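Local atomic coordinates of chromosome partition protein Smc (Pyrococcus yayanosii, PDB entry 5XEI), a protein that is probably required for chromosome condensation and partitioning as an ATP-hydrolysing, DNA-binding homodimer, represented here by its head domain and part of its coiled-coil arm. Residues Ala113-Asn117 with Gly118-Thr122; Pro23-Lys26 with Gly27-Ile31; Leu287-Ser290 with Val291-Ser295. One frame throughout, in Å; residues are numbered along the deposited sequence.

Interaction 1: Ala113-Asn117 with Gly118-Thr122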
ATOM      1  N   ALA A 113       9.715 -29.395   7.228  1.00 50.83           N
ATOM      2  CA  ALA A 113      10.586 -29.188   6.082  1.00 52.77           C
ATOM      3  C   ALA A 113       9.732 -29.237   4.832  1.00 50.57           C
ATOM      4  O   ALA A 113       8.870 -30.109   4.706  1.00 47.70           O
ATOM      5  CB  ALA A 113      11.684 -30.254   6.011  1.00 43.82           C
ATOM      6  N   TYR A 114       9.980 -28.317   3.912  1.00 54.97           N
ATOM      7  CA  TYR A 114       9.174 -28.210   2.710  1.00 51.92           C
ATOM      8  C   TYR A 114      10.046 -28.382   1.473  1.00 49.14           C
ATOM      9  O   TYR A 114      11.273 -28.283   1.526  1.00 52.40           O
ATOM     10  CB  TYR A 114       8.428 -26.864   2.680  1.00 51.49           C
ATOM     11  CG  TYR A 114       7.365 -26.741   3.749  1.00 48.79           C
ATOM     12  CD1 TYR A 114       7.721 -26.494   5.066  1.00 55.14           C
ATOM     13  CD2 TYR A 114       6.006 -26.864   3.442  1.00 55.30           C
ATOM     14  CE1 TYR A 114       6.774 -26.385   6.058  1.00 57.12           C
ATOM     15  CE2 TYR A 114       5.032 -26.744   4.432  1.00 54.14           C
ATOM     16  CZ  TYR A 114       5.438 -26.506   5.743  1.00 57.73           C
ATOM     17  OH  TYR A 114       4.533 -26.398   6.774  1.00 59.87           O
ATOM     18  N   TRP A 115       9.391 -28.667   0.355  1.00 51.82           N
ATOM     19  CA  TRP A 115      10.030 -28.732  -0.952  1.00 52.15           C
ATOM     20  C   TRP A 115       8.986 -28.411  -2.007  1.00 57.07           C
ATOM     21  O   TRP A 115       7.917 -29.032  -2.001  1.00 56.24           O
ATOM     22  CB  TRP A 115      10.573 -30.126  -1.247  1.00 52.12           C
ATOM     23  CG  TRP A 115      11.664 -30.626  -0.385  1.00 56.62           C
ATOM     24  CD1 TRP A 115      13.005 -30.577  -0.651  1.00 55.01           C
ATOM     25  CD2 TRP A 115      11.527 -31.316   0.861  1.00 56.54           C
ATOM     26  NE1 TRP A 115      13.705 -31.188   0.357  1.00 56.04           N
ATOM     27  CE2 TRP A 115      12.824 -31.645   1.302  1.00 54.73           C
ATOM     28  CE3 TRP A 115      10.436 -31.675   1.654  1.00 52.23           C
ATOM     29  CZ2 TRP A 115      13.057 -32.317   2.499  1.00 49.70           C
ATOM     30  CZ3 TRP A 115      10.671 -32.340   2.842  1.00 50.05           C
ATOM     31  CH2 TRP A 115      11.971 -32.653   3.254  1.00 50.37           C
ATOM     32  N   LEU A 116       9.278 -27.485  -2.919  1.00 57.86           N
ATOM     33  CA  LEU A 116       8.532 -27.429  -4.172  1.00 53.53           C
ATOM     34  C   LEU A 116       9.435 -27.923  -5.282  1.00 51.40           C
ATOM     35  O   LEU A 116      10.589 -27.502  -5.380  1.00 55.41           O
ATOM     36  CB  LEU A 116       7.977 -26.043  -4.501  1.00 48.48           C
ATOM     37  CG  LEU A 116       8.703 -24.719  -4.346  1.00 56.54           C
ATOM     38  CD1 LEU A 116       9.874 -24.560  -5.332  1.00 67.83           C
ATOM     39  CD2 LEU A 116       7.678 -23.616  -4.572  1.00 50.18           C
ATOM     40  N   ASN A 117       8.924 -28.868  -6.064  1.00 56.89           N
ATOM     41  CA  ASN A 117       9.651 -29.431  -7.197  1.00 53.90           C
ATOM     42  C   ASN A 117      11.066 -29.854  -6.814  1.00 59.56           C
ATOM     43  O   ASN A 117      11.981 -29.800  -7.639  1.00 68.26           O
ATOM     44  CB  ASN A 117       9.665 -28.441  -8.359  1.00 57.99           C
ATOM     45  CG  ASN A 117       8.264 -28.161  -8.894  1.00 59.65           C
ATOM     46  OD1 ASN A 117       7.530 -29.085  -9.215  1.00 62.69           O
ATOM     47  ND2 ASN A 117       7.889 -26.891  -8.978  1.00 60.81           N
ATOM     48  N   GLY A 118      11.265 -30.254  -5.548  1.00 57.82           N
ATOM     49  CA  GLY A 118      12.494 -30.868  -5.081  1.00 53.38           C
ATOM     50  C   GLY A 118      13.452 -29.944  -4.334  1.00 57.67           C
ATOM     51  O   GLY A 118      14.293 -30.430  -3.570  1.00 56.65           O
ATOM     52  N   ARG A 119      13.375 -28.635  -4.544  1.00 56.94           N
ATOM     53  CA  ARG A 119      14.255 -27.742  -3.806  1.00 56.11           C
ATOM     54  C   ARG A 119      13.656 -27.391  -2.449  1.00 51.00           C
ATOM     55  O   ARG A 119      12.441 -27.244  -2.304  1.00 50.55           O
ATOM     56  CB  ARG A 119      14.533 -26.471  -4.605  1.00 68.25           C
ATOM     57  CG  ARG A 119      14.810 -26.714  -6.089  1.00 77.27           C
ATOM     58  CD  ARG A 119      14.770 -25.400  -6.904  1.00 87.60           C
ATOM     59  NE  ARG A 119      16.113 -24.930  -7.201  1.00 91.65           N
ATOM     60  CZ  ARG A 119      16.357 -23.755  -7.763  1.00 96.06           C
ATOM     61  NH1 ARG A 119      15.337 -22.952  -8.069  1.00 91.12           N
ATOM     62  NH2 ARG A 119      17.606 -23.366  -8.018  1.00 92.06           N
ATOM     63  N   ARG A 120      14.522 -27.272  -1.450  1.00 52.28           N
ATOM     64  CA  ARG A 120      14.082 -26.838  -0.134  1.00 56.01           C
ATOM     65  C   ARG A 120      13.409 -25.481  -0.224  1.00 53.77           C
ATOM     66  O   ARG A 120      13.955 -24.541  -0.805  1.00 62.20           O
ATOM     67  CB  ARG A 120      15.259 -26.763   0.830  1.00 46.51           C
ATOM     68  CG  ARG A 120      15.601 -28.096   1.361  1.00 52.75           C
ATOM     69  CD  ARG A 120      14.417 -28.654   2.125  1.00 59.50           C
ATOM     70  NE  ARG A 120      14.166 -27.925   3.369  1.00 61.42           N
ATOM     71  CZ  ARG A 120      14.747 -28.232   4.526  1.00 54.21           C
ATOM     72  NH1 ARG A 120      15.610 -29.246   4.572  1.00 45.57           N
ATOM     73  NH2 ARG A 120      14.468 -27.532   5.626  1.00 49.88           N
ATOM     74  N   ALA A 121      12.221 -25.382   0.350  1.00 48.07           N
ATOM     75  CA  ALA A 121      11.503 -24.129   0.452  1.00 47.71           C
ATOM     76  C   ALA A 121      11.218 -23.829   1.913  1.00 54.25           C
ATOM     77  O   ALA A 121      11.183 -24.726   2.760  1.00 59.33           O
ATOM     78  CB  ALA A 121      10.196 -24.172  -0.323  1.00 48.72           C
ATOM     79  N   THR A 122      11.024 -22.553   2.203  1.00 54.66           N
ATOM     80  CA  THR A 122      10.532 -22.172   3.513  1.00 57.35           C
ATOM     81  C   THR A 122       9.005 -22.186   3.528  1.00 63.16           C
ATOM     82  O   THR A 122       8.335 -22.310   2.492  1.00 58.04           O
ATOM     83  CB  THR A 122      11.046 -20.793   3.897  1.00 56.56           C
ATOM     84  OG1 THR A 122      10.483 -19.828   3.004  1.00 62.36           O
ATOM     85  CG2 THR A 122      12.565 -20.753   3.816  1.00 54.08           C
TER

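Interaction 2: Pro23-Lys26 with Gly27-Ile31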
ATOM      1  N   PRO A  23      -4.631 -41.381  -6.247  1.00 53.94           N
ATOM      2  CA  PRO A  23      -4.901 -40.602  -7.458  1.00 56.73           C
ATOM      3  C   PRO A  23      -6.315 -40.045  -7.429  1.00 55.68           C
ATOM      4  O   PRO A  23      -7.240 -40.628  -6.855  1.00 58.90           O
ATOM      5  CB  PRO A  23      -4.733 -41.653  -8.562  1.00 55.92           C
ATOM      6  CG  PRO A  23      -5.305 -42.915  -7.892  1.00 57.25           C
ATOM      7  CD  PRO A  23      -5.035 -42.790  -6.402  1.00 53.54           C
ATOM      8  N   PHE A  24      -6.476 -38.888  -8.057  1.00 50.40           N
ATOM      9  CA  PHE A  24      -7.708 -38.123  -7.956  1.00 49.02           C
ATOM     10  C   PHE A  24      -8.281 -37.851  -9.336  1.00 51.02           C
ATOM     11  O   PHE A  24      -7.562 -37.400 -10.237  1.00 53.15           O
ATOM     12  CB  PHE A  24      -7.459 -36.810  -7.220  1.00 48.42           C
ATOM     13  CG  PHE A  24      -7.300 -36.982  -5.750  1.00 50.23           C
ATOM     14  CD1 PHE A  24      -8.249 -37.688  -5.024  1.00 49.51           C
ATOM     15  CD2 PHE A  24      -6.201 -36.469  -5.093  1.00 48.03           C
ATOM     16  CE1 PHE A  24      -8.118 -37.862  -3.669  1.00 44.87           C
ATOM     17  CE2 PHE A  24      -6.058 -36.645  -3.740  1.00 50.83           C
ATOM     18  CZ  PHE A  24      -7.018 -37.346  -3.024  1.00 51.04           C
ATOM     19  N   SER A  25      -9.570 -38.133  -9.496  1.00 50.14           N
ATOM     20  CA  SER A  25     -10.309 -37.668 -10.656  1.00 48.67           C
ATOM     21  C   SER A  25     -10.237 -36.144 -10.741  1.00 54.08           C
ATOM     22  O   SER A  25     -10.195 -35.442  -9.718  1.00 51.05           O
ATOM     23  CB  SER A  25     -11.768 -38.146 -10.563  1.00 52.83           C
ATOM     24  OG  SER A  25     -12.622 -37.511 -11.500  1.00 58.53           O
ATOM     25  N   LYS A  26     -10.193 -35.633 -11.982  1.00 51.73           N
ATOM     26  CA  LYS A  26     -10.297 -34.192 -12.191  1.00 48.71           C
ATOM     27  C   LYS A  26     -11.643 -33.656 -11.722  1.00 50.90           C
ATOM     28  O   LYS A  26     -11.737 -32.486 -11.340  1.00 55.21           O
ATOM     29  CB  LYS A  26     -10.079 -33.854 -13.659  1.00 46.94           C
ATOM     30  CG  LYS A  26      -9.876 -32.358 -13.953  1.00 56.93           C
ATOM     31  CD  LYS A  26      -9.969 -32.096 -15.467  1.00 56.56           C
ATOM     32  CE  LYS A  26      -9.212 -30.864 -15.919  1.00 54.42           C
ATOM     33  NZ  LYS A  26      -8.903 -30.959 -17.388  1.00 59.99           N
ATOM     34  N   GLY A  27     -12.680 -34.482 -11.714  1.00 45.35           N
ATOM     35  CA  GLY A  27     -13.936 -34.023 -11.176  1.00 51.65           C
ATOM     36  C   GLY A  27     -14.241 -34.533  -9.783  1.00 52.67           C
ATOM     37  O   GLY A  27     -13.652 -34.097  -8.792  1.00 56.46           O
ATOM     38  N   PHE A  28     -15.166 -35.468  -9.706  1.00 50.41           N
ATOM     39  CA  PHE A  28     -15.737 -35.924  -8.454  1.00 47.23           C
ATOM     40  C   PHE A  28     -15.035 -37.229  -8.085  1.00 50.00           C
ATOM     41  O   PHE A  28     -15.238 -38.247  -8.748  1.00 53.52           O
ATOM     42  CB  PHE A  28     -17.241 -36.088  -8.663  1.00 45.57           C
ATOM     43  CG  PHE A  28     -18.024 -36.401  -7.430  1.00 50.78           C
ATOM     44  CD1 PHE A  28     -17.414 -36.575  -6.204  1.00 46.82           C
ATOM     45  CD2 PHE A  28     -19.403 -36.520  -7.508  1.00 50.43           C
ATOM     46  CE1 PHE A  28     -18.169 -36.878  -5.081  1.00 44.84           C
ATOM     47  CE2 PHE A  28     -20.155 -36.815  -6.386  1.00 53.22           C
ATOM     48  CZ  PHE A  28     -19.531 -36.992  -5.168  1.00 48.93           C
ATOM     49  N   THR A  29     -14.180 -37.197  -7.062  1.00 46.58           N
ATOM     50  CA  THR A  29     -13.666 -38.409  -6.433  1.00 43.49           C
ATOM     51  C   THR A  29     -14.316 -38.563  -5.067  1.00 45.00           C
ATOM     52  O   THR A  29     -14.527 -37.574  -4.359  1.00 45.10           O
ATOM     53  CB  THR A  29     -12.140 -38.378  -6.266  1.00 44.72           C
ATOM     54  OG1 THR A  29     -11.517 -38.211  -7.539  1.00 41.47           O
ATOM     55  CG2 THR A  29     -11.617 -39.666  -5.626  1.00 42.29           C
ATOM     56  N   ALA A  30     -14.620 -39.804  -4.690  1.00 47.18           N
ATOM     57  CA  ALA A  30     -15.262 -40.100  -3.414  1.00 48.57           C
ATOM     58  C   ALA A  30     -14.411 -41.072  -2.596  1.00 51.55           C
ATOM     59  O   ALA A  30     -14.199 -42.223  -3.001  1.00 40.83           O
ATOM     60  CB  ALA A  30     -16.662 -40.670  -3.637  1.00 51.85           C
ATOM     61  N   ILE A  31     -13.940 -40.609  -1.441  1.00 50.78           N
ATOM     62  CA  ILE A  31     -13.301 -41.467  -0.450  1.00 49.63           C
ATOM     63  C   ILE A  31     -14.391 -42.104   0.409  1.00 53.05           C
ATOM     64  O   ILE A  31     -15.170 -41.394   1.062  1.00 47.94           O
ATOM     65  CB  ILE A  31     -12.324 -40.674   0.427  1.00 47.59           C
ATOM     66  CG1 ILE A  31     -11.451 -39.700  -0.395  1.00 43.82           C
ATOM     67  CG2 ILE A  31     -11.490 -41.638   1.239  1.00 46.67           C
ATOM     68  CD1 ILE A  31     -10.589 -40.348  -1.413  1.00 43.45           C
TER

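Interaction 3: Leu287-Ser290 with Val291-Ser295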
ATOM      1  N   LEU A 287      29.710  65.612 -14.791  1.00 93.79           N
ATOM      2  CA  LEU A 287      29.448  66.216 -13.490  1.00 87.56           C
ATOM      3  C   LEU A 287      29.725  67.713 -13.521  1.00 92.49           C
ATOM      4  O   LEU A 287      28.849  68.520 -13.188  1.00 91.61           O
ATOM      5  CB  LEU A 287      30.293  65.516 -12.421  1.00 76.15           C
ATOM      6  CG  LEU A 287      30.530  66.168 -11.055  1.00 72.17           C
ATOM      7  CD1 LEU A 287      29.257  66.394 -10.279  1.00 71.25           C
ATOM      8  CD2 LEU A 287      31.484  65.333 -10.242  1.00 74.41           C
ATOM      9  N   ILE A 288      30.926  68.102 -13.981  1.00 96.94           N
ATOM     10  CA  ILE A 288      31.374  69.497 -13.907  1.00 96.39           C
ATOM     11  C   ILE A 288      30.420  70.430 -14.640  1.00 98.59           C
ATOM     12  O   ILE A 288      30.314  71.612 -14.289  1.00 98.92           O
ATOM     13  CB  ILE A 288      32.804  69.656 -14.463  1.00 91.26           C
ATOM     14  CG1 ILE A 288      33.329  71.068 -14.216  1.00 93.03           C
ATOM     15  CG2 ILE A 288      32.805  69.507 -15.952  1.00 89.04           C
ATOM     16  CD1 ILE A 288      33.860  71.315 -12.838  1.00 90.52           C
ATOM     17  N   ARG A 289      29.719  69.936 -15.664  1.00 97.04           N
ATOM     18  CA  ARG A 289      28.833  70.801 -16.433  1.00102.71           C
ATOM     19  C   ARG A 289      27.389  70.755 -15.946  1.00103.94           C
ATOM     20  O   ARG A 289      26.692  71.774 -16.028  1.00100.94           O
ATOM     21  CB  ARG A 289      28.921  70.466 -17.934  1.00102.55           C
ATOM     22  CG  ARG A 289      27.791  69.638 -18.555  1.00103.33           C
ATOM     23  CD  ARG A 289      27.772  69.842 -20.087  1.00109.33           C
ATOM     24  NE  ARG A 289      27.650  71.262 -20.442  1.00115.84           N
ATOM     25  CZ  ARG A 289      27.711  71.754 -21.679  1.00109.48           C
ATOM     26  NH1 ARG A 289      27.896  70.948 -22.720  1.00104.18           N
ATOM     27  NH2 ARG A 289      27.590  73.063 -21.870  1.00108.53           N
ATOM     28  N   SER A 290      26.940  69.619 -15.391  1.00101.35           N
ATOM     29  CA  SER A 290      25.653  69.555 -14.701  1.00 94.83           C
ATOM     30  C   SER A 290      25.649  70.352 -13.413  1.00 91.56           C
ATOM     31  O   SER A 290      24.663  70.300 -12.670  1.00 87.05           O
ATOM     32  CB  SER A 290      25.282  68.108 -14.401  1.00 90.03           C
ATOM     33  OG  SER A 290      25.165  67.374 -15.603  1.00 98.34           O
ATOM     34  N   VAL A 291      26.741  71.050 -13.132  1.00 92.96           N
ATOM     35  CA  VAL A 291      26.817  71.990 -12.014  1.00100.35           C
ATOM     36  C   VAL A 291      27.346  73.359 -12.427  1.00110.95           C
ATOM     37  O   VAL A 291      26.978  74.371 -11.798  1.00111.28           O
ATOM     38  CB  VAL A 291      27.679  71.388 -10.875  1.00 97.13           C
ATOM     39  CG1 VAL A 291      29.085  71.027 -11.373  1.00101.36           C
ATOM     40  CG2 VAL A 291      27.756  72.325  -9.684  1.00 86.37           C
ATOM     41  N   LYS A 292      28.153  73.467 -13.495  1.00113.43           N
ATOM     42  CA  LYS A 292      28.723  74.725 -13.987  1.00114.19           C
ATOM     43  C   LYS A 292      27.653  75.783 -14.244  1.00114.87           C
ATOM     44  O   LYS A 292      27.969  76.937 -14.553  1.00115.59           O
ATOM     45  CB  LYS A 292      29.515  74.475 -15.284  1.00112.02           C
ATOM     46  CG  LYS A 292      30.494  75.581 -15.707  1.00109.28           C
ATOM     47  CD  LYS A 292      31.888  75.346 -15.153  1.00104.96           C
ATOM     48  CE  LYS A 292      32.909  76.236 -15.833  1.00107.98           C
ATOM     49  NZ  LYS A 292      34.298  75.864 -15.441  1.00102.69           N
ATOM     50  N   GLU A 293      26.386  75.405 -14.107  1.00116.42           N
ATOM     51  CA  GLU A 293      25.259  76.204 -14.559  1.00113.92           C
ATOM     52  C   GLU A 293      24.180  76.295 -13.481  1.00114.63           C
ATOM     53  O   GLU A 293      22.986  76.139 -13.759  1.00116.46           O
ATOM     54  CB  GLU A 293      24.705  75.617 -15.859  1.00116.14           C
ATOM     55  CG  GLU A 293      25.773  75.430 -16.955  1.00113.02           C
ATOM     56  CD  GLU A 293      25.435  74.330 -17.956  1.00118.24           C
ATOM     57  OE1 GLU A 293      24.898  73.282 -17.535  1.00115.26           O
ATOM     58  OE2 GLU A 293      25.718  74.508 -19.164  1.00116.64           O
ATOM     59  N   VAL A 294      24.576  76.529 -12.226  1.00113.02           N
ATOM     60  CA  VAL A 294      23.616  76.805 -11.157  1.00116.00           C
ATOM     61  C   VAL A 294      24.186  77.952 -10.310  1.00114.87           C
ATOM     62  O   VAL A 294      24.768  78.899 -10.852  1.00110.02           O
ATOM     63  CB  VAL A 294      23.296  75.538 -10.321  1.00118.06           C
ATOM     64  CG1 VAL A 294      22.091  75.760  -9.389  1.00117.63           C
ATOM     65  CG2 VAL A 294      23.016  74.321 -11.218  1.00109.28           C
ATOM     66  N   SER A 295      24.066  77.859  -8.983  1.00112.65           N
ATOM     67  CA  SER A 295      24.176  78.990  -8.071  1.00108.46           C
ATOM     68  C   SER A 295      25.627  79.311  -7.697  1.00106.06           C
ATOM     69  O   SER A 295      26.588  78.779  -8.257  1.00109.02           O
ATOM     70  CB  SER A 295      23.346  78.708  -6.815  1.00109.89           C
ATOM     71  OG  SER A 295      23.871  79.364  -5.668  1.00106.42           O
TER

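Interaction 1: Ala113-Asn117 with Gly118-Thr122
Arg120 sets its CD over one face of the Trp115 indole, toward the rim. This CD stands 3.6 Å from the centroid of the five-membered ring and 29° off the normal, which makes this a CH-pi contact. It is the methylene that rests on the ring: the guanidinium plane is turned 60° from the indole. The chain gets there by bending twice, at chi2 and at chi3 (-69°), and beyond the bends one guanidinium face covers the methyl of Ala113, Ala113 CB to Arg120 NH2 measuring 3.9 Å. At the indole edge, near its plane, lies Gly118 O. The strands form an antiparallel beta hairpin with a type I' turn from Leu116 to Arg119: Arg119 N donates to Leu116 O at 3.1 Å, and the return bond from Leu116 N to Arg119 O is weak. Ala121 N adds a rather long bond to Tyr114 O, at 3.3 Å. Gly118 has a positive phi, as in other turns of this type, where glycine is common. On the side of the hairpin away from Trp115, Leu116 CG meets Ala121 CB at 4.3 Å, and helix 123-132 covers this side, with Ile126 on Tyr114 and Ala121 and Leu129 on Leu116. Lys103 and Arg105 of strand 99-106 touch the Trp115 side chain.

Interaction 2: Pro23-Lys26 with Gly27-Ile31
Ser25 and Thr29 meet through a hydrogen bond from Ser25 N to Thr29 OG1, 2.8 Å long and bent to 131° at the hydrogen. The threonine has OG1 anti to its carbonyl carbon (chi1 -58°), and this aims the hydroxyl at the incoming loop while CG2 is left for the hydrophobic side. A second polar bond runs the other way along the chain: Gly27 N donates to Ser25 OG at 3.0 Å. A hydroxyl accepting from the amide two residues later defines an ST turn, and it bends the backbone just before strand 28-32.

The apolar contacts gather at the rim of the Phe24 ring. Thr29 CG2 lies in the ring plane at its edge, 4.0 Å from Phe24 CD1. Farther along the same rim, Ile31 CD1 approaches Phe24 CE1 at 4.2 Å, again near the plane, and both side chains cross the phenyl group at about a right angle. Replacing Thr29 with an alanine would probably leave the Ser25 amide without its acceptor and open a gap at the edge of the Phe24 ring.

Strand 28-32 runs between 475-480 and 491-498 in the mixed sheet of the head, exchanging backbone bonds with Phe476 and Val478, and Ser25 O accepts a bond from Gln475. Phe24 bridges to the antiparallel sheet that contains strand 3-10 by packing on Ile4 and Leu7. The strand leads into the P-loop, and the side chain of Ile31 touches that of Lys39, predicted to bind ATP.

Interaction 3: Leu287-Ser290 with Val291-Ser295
Glu293 reaches back to Arg289, four residues earlier. With CG anti to the carbonyl carbon (chi1 -53°) and the chain extended beyond it, CB leads to a CG that lies 3.9 Å from Arg289 O. Next comes CD, 3.4 Å from Arg289 O. The carboxylate then divides its two oxygens. OE2 forms a salt bridge with Arg289 NH2, a long one at 3.6 Å, while OE1 lies beside Arg289 O, an acceptor facing an acceptor, and makes no hydrogen bond with it. The pairing is not two-pronged, because Arg289 NH2 and, at 4.0 Å, Arg289 NE both approach Glu293 OE2. Carboxylate and guanidinium planes are 30° apart, and both charged residues are exposed.

Nearer the helix, Lys292 N donates to Ile288 O at 3.0 Å, an i to i+4 bond of helical spacing bent to 131°. Val291 CG1 sits next to the carbonyl oxygens of Leu287 and Ile288. Ser290 OG is held by Ala286 O.

The site belongs to the predicted coiled coil. Here the chain leaves helix 285-289 for the loop before helix 298-315, and helix 170-246 lies alongside, its Arg226, Val229, Ala230 and Leu233 touching Leu287, Ile288, Val291 and Lys292 respectively.

From the N terminus, interaction 2 comes first, closing the short loop that carries the chain from strand 20-23 of the antiparallel six-stranded sheet into strand 28-32 of the mixed sheet, so it ties these two sheets of the head together. Interaction 1 follows, closing the hairpin 112-116/119-121. Strands 20-23 and 119-121 are the outermost of that antiparallel sheet within this chain, and the two contacts, with centres about 26 Å apart, do not touch. Interaction 3 comes last, at the turn after helix 285-289 in the coiled-coil arm, its centre about 102 Å from that of interaction 1. The three stand in series; none nests in or crosses another.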